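Local coordinates for hypothetical protein Rv0793 (Mycobacterium tuberculosis, PDB 1Y0H), which forms a homodimer and is a putative monooxygenase that might take part in antibiotic biosynthesis or scavenge reactive oxygen species, its true role being unsettled, at residues A10-R15 and A79-L84. Numbering follows the deposited sequence.
Sequences ARFMPR and AQVGEL
Two flat groups, the phenyl ring of F12 and the guanidinium of R15, take part in this contact, and both are met at an edge. The ring receives V81 close to its own plane: methyl CG2 sits 3.9 Å from CD2 of F12 and equally near CE2, and the two side chains cross at about a right angle. In V81 a chi1 of 63°, measured to CG1, leaves CG2 opposite the backbone N and facing the ring. At the guanidinium, the carbonyl O of E83 lies at the edge, near the plane, and accepts a hydrogen bond from NH1 of R15 at 2.8 Å; the bend at chi3 folds the arginine chain back to reach it. This bond is bent, 144° at the hydrogen, and its donor is tilted 27° from the carbonyl plane of E83. O of L84 lies on the side of one guanidinium face without bonding to it. Its hydrogen bond comes instead from the backbone N of R15, at 3.0 Å, nearly straight and in the carbonyl plane. The same oxygen takes a CA-H...O contact from P14, whose CA is 3.5 Å from O of L84.

The arrangement illustrates how a 3-10 turn can be tied by single carbonyls to the chain that follows a strand. Here residues 82-84, in the loop between helix 72-78 and strand 90-96, meet the chain after strand 6-12 of the ferredoxin-like sheet; beside them, M13 bonds through its backbone to T86. L22 and L26 of helix 19-35 also pack on F12, extending its apolar surroundings.

Chemically, the join has an apolar half and a polar half. Two successive carbonyls of the turn are gripped by one arginine, through its backbone and its side chain, while D17 forms a salt bridge with NE of R15, fixing another edge of the guanidinium and probably offsetting its positive charge.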
ATOM      1  N   ALA A  10      -1.226   4.963   4.211  1.00 10.78           N
ATOM      2  CA  ALA A  10      -1.175   5.624   5.516  1.00 10.96           C
ATOM      3  C   ALA A  10      -1.106   4.535   6.567  1.00 11.20           C
ATOM      4  O   ALA A  10      -1.978   3.652   6.614  1.00 12.15           O
ATOM      5  CB  ALA A  10      -2.398   6.494   5.733  1.00 11.51           C
ATOM      6  N   ARG A  11      -0.082   4.616   7.407  1.00 11.99           N
ATOM      7  CA  ARG A  11       0.153   3.620   8.465  1.00 12.10           C
ATOM      8  C   ARG A  11      -0.062   4.246   9.829  1.00 11.77           C
ATOM      9  O   ARG A  11       0.470   5.331  10.113  1.00 12.61           O
ATOM     10  CB  ARG A  11       1.575   3.053   8.369  1.00 13.09           C
ATOM     11  CG  ARG A  11       1.951   2.621   6.969  1.00 17.15           C
ATOM     12  CD  ARG A  11       3.268   1.854   6.937  0.65 20.95           C
ATOM     13  NE  ARG A  11       2.990   0.437   6.701  0.65 22.42           N
ATOM     14  CZ  ARG A  11       3.382  -0.255   5.634  0.65 24.10           C
ATOM     15  NH1 ARG A  11       3.033  -1.522   5.530  0.65 24.59           N
ATOM     16  NH2 ARG A  11       4.134   0.293   4.681  0.65 22.71           N
ATOM     17  N   PHE A  12      -0.838   3.551  10.669  1.00 10.82           N
ATOM     18  CA  PHE A  12      -1.213   4.054  11.998  1.00 11.08           C
ATOM     19  C   PHE A  12      -0.748   3.085  13.058  1.00 11.34           C
ATOM     20  O   PHE A  12      -1.018   1.887  12.962  1.00 11.17           O
ATOM     21  CB  PHE A  12      -2.728   4.203  12.129  1.00 11.19           C
ATOM     22  CG  PHE A  12      -3.359   5.020  11.040  1.00 10.65           C
ATOM     23  CD1 PHE A  12      -3.649   4.447   9.800  1.00 11.12           C
ATOM     24  CD2 PHE A  12      -3.671   6.358  11.261  1.00 10.42           C
ATOM     25  CE1 PHE A  12      -4.225   5.225   8.782  1.00 12.48           C
ATOM     26  CE2 PHE A  12      -4.262   7.130  10.263  1.00 13.17           C
ATOM     27  CZ  PHE A  12      -4.533   6.566   9.026  1.00 12.82           C
ATOM     28  N   MET A  13      -0.074   3.609  14.079  1.00 11.74           N
ATOM     29  CA  MET A  13       0.425   2.772  15.157  1.00 12.34           C
ATOM     30  C   MET A  13      -0.246   3.196  16.470  1.00 12.16           C
ATOM     31  O   MET A  13       0.279   4.025  17.214  1.00 13.01           O
ATOM     32  CB  MET A  13       1.964   2.823  15.213  1.00 13.84           C
ATOM     33  CG  MET A  13       2.669   2.208  14.000  1.00 14.24           C
ATOM     34  SD  MET A  13       2.603   3.253  12.498  1.00 16.14           S
ATOM     35  CE  MET A  13       3.894   2.527  11.475  1.00 18.52           C
ATOM     36  N   PRO A  14      -1.444   2.649  16.748  1.00 11.85           N
ATOM     37  CA  PRO A  14      -2.169   3.078  17.938  1.00 11.61           C
ATOM     38  C   PRO A  14      -1.518   2.621  19.220  1.00 11.50           C
ATOM     39  O   PRO A  14      -0.822   1.602  19.244  1.00 11.47           O
ATOM     40  CB  PRO A  14      -3.534   2.389  17.796  1.00 11.58           C
ATOM     41  CG  PRO A  14      -3.274   1.196  16.962  1.00 11.45           C
ATOM     42  CD  PRO A  14      -2.195   1.632  15.985  1.00 11.61           C
ATOM     43  N   ARG A  15      -1.744   3.375  20.287  1.00 11.52           N
ATOM     44  CA  ARG A  15      -1.507   2.834  21.609  1.00 10.94           C
ATOM     45  C   ARG A  15      -2.472   1.667  21.776  1.00 11.10           C
ATOM     46  O   ARG A  15      -3.590   1.715  21.253  1.00 10.51           O
ATOM     47  CB  ARG A  15      -1.783   3.868  22.690  1.00 11.62           C
ATOM     48  CG  ARG A  15      -0.936   5.124  22.627  1.00 12.38           C
ATOM     49  CD  ARG A  15      -1.034   5.868  23.959  1.00 12.41           C
ATOM     50  NE  ARG A  15      -2.420   5.918  24.428  1.00 12.87           N
ATOM     51  CZ  ARG A  15      -3.286   6.872  24.094  1.00 13.23           C
ATOM     52  NH1 ARG A  15      -2.902   7.868  23.311  1.00 13.84           N
ATOM     53  NH2 ARG A  15      -4.534   6.822  24.539  1.00 13.20           N
ATOM     54  N   ALA A  79      -7.978  16.212  13.080  1.00 17.63           N
ATOM     55  CA  ALA A  79      -8.037  16.872  14.377  1.00 17.59           C
ATOM     56  C   ALA A  79      -7.913  15.919  15.556  1.00 17.03           C
ATOM     57  O   ALA A  79      -7.623  16.361  16.674  1.00 16.93           O
ATOM     58  CB  ALA A  79      -9.340  17.660  14.492  1.00 18.19           C
ATOM     59  N   GLN A  80      -8.141  14.628  15.318  1.00 16.37           N
ATOM     60  CA  GLN A  80      -8.289  13.662  16.407  1.00 16.29           C
ATOM     61  C   GLN A  80      -7.299  12.512  16.373  1.00 15.24           C
ATOM     62  O   GLN A  80      -7.109  11.843  17.384  1.00 15.43           O
ATOM     63  CB  GLN A  80      -9.648  12.983  16.339  1.00 16.56           C
ATOM     64  CG  GLN A  80     -10.837  13.863  16.321  1.00 18.94           C
ATOM     65  CD  GLN A  80     -12.100  13.038  16.288  1.00 21.67           C
ATOM     66  OE1 GLN A  80     -12.392  12.265  17.213  1.00 22.57           O
ATOM     67  NE2 GLN A  80     -12.854  13.179  15.211  1.00 22.16           N
ATOM     68  N   VAL A  81      -6.744  12.225  15.199  1.00 14.34           N
ATOM     69  CA  VAL A  81      -5.988  10.987  15.037  1.00 13.75           C
ATOM     70  C   VAL A  81      -4.709  10.893  15.879  1.00 13.46           C
ATOM     71  O   VAL A  81      -4.438   9.843  16.494  1.00 13.39           O
ATOM     72  CB  VAL A  81      -5.713  10.654  13.549  1.00 13.59           C
ATOM     73  CG1 VAL A  81      -4.843  11.718  12.886  1.00 14.53           C
ATOM     74  CG2 VAL A  81      -5.107   9.255  13.425  1.00 14.14           C
ATOM     75  N   GLY A  82      -3.938  11.975  15.920  1.00 13.38           N
ATOM     76  CA  GLY A  82      -2.615  11.952  16.542  1.00 12.89           C
ATOM     77  C   GLY A  82      -2.615  11.537  17.993  1.00 12.93           C
ATOM     78  O   GLY A  82      -1.680  10.880  18.473  1.00 12.74           O
ATOM     79  N   GLU A  83      -3.686  11.920  18.674  1.00 11.81           N
ATOM     80  CA  GLU A  83      -3.873  11.704  20.099  1.00 12.39           C
ATOM     81  C   GLU A  83      -4.073  10.225  20.452  1.00 11.46           C
ATOM     82  O   GLU A  83      -4.045   9.862  21.632  1.00 11.79           O
ATOM     83  CB  GLU A  83      -5.063  12.540  20.569  1.00 13.00           C
ATOM     84  CG  GLU A  83      -4.832  14.075  20.519  1.00 15.66           C
ATOM     85  CD  GLU A  83      -4.684  14.699  19.111  1.00 18.68           C
ATOM     86  OE1 GLU A  83      -5.105  14.104  18.091  1.00 19.96           O
ATOM     87  OE2 GLU A  83      -4.136  15.829  19.027  1.00 20.64           O
ATOM     88  N   LEU A  84      -4.285   9.384  19.434  1.00 11.06           N
ATOM     89  CA  LEU A  84      -4.504   7.948  19.640  1.00 10.82           C
ATOM     90  C   LEU A  84      -3.256   7.108  19.378  1.00 11.03           C
ATOM     91  O   LEU A  84      -3.255   5.898  19.616  1.00 10.89           O
ATOM     92  CB  LEU A  84      -5.637   7.454  18.721  1.00 10.29           C
ATOM     93  CG  LEU A  84      -6.966   8.208  18.863  1.00 10.08           C
ATOM     94  CD1 LEU A  84      -7.962   7.692  17.866  1.00 11.77           C
ATOM     95  CD2 LEU A  84      -7.500   7.996  20.272  1.00 11.20           C
TER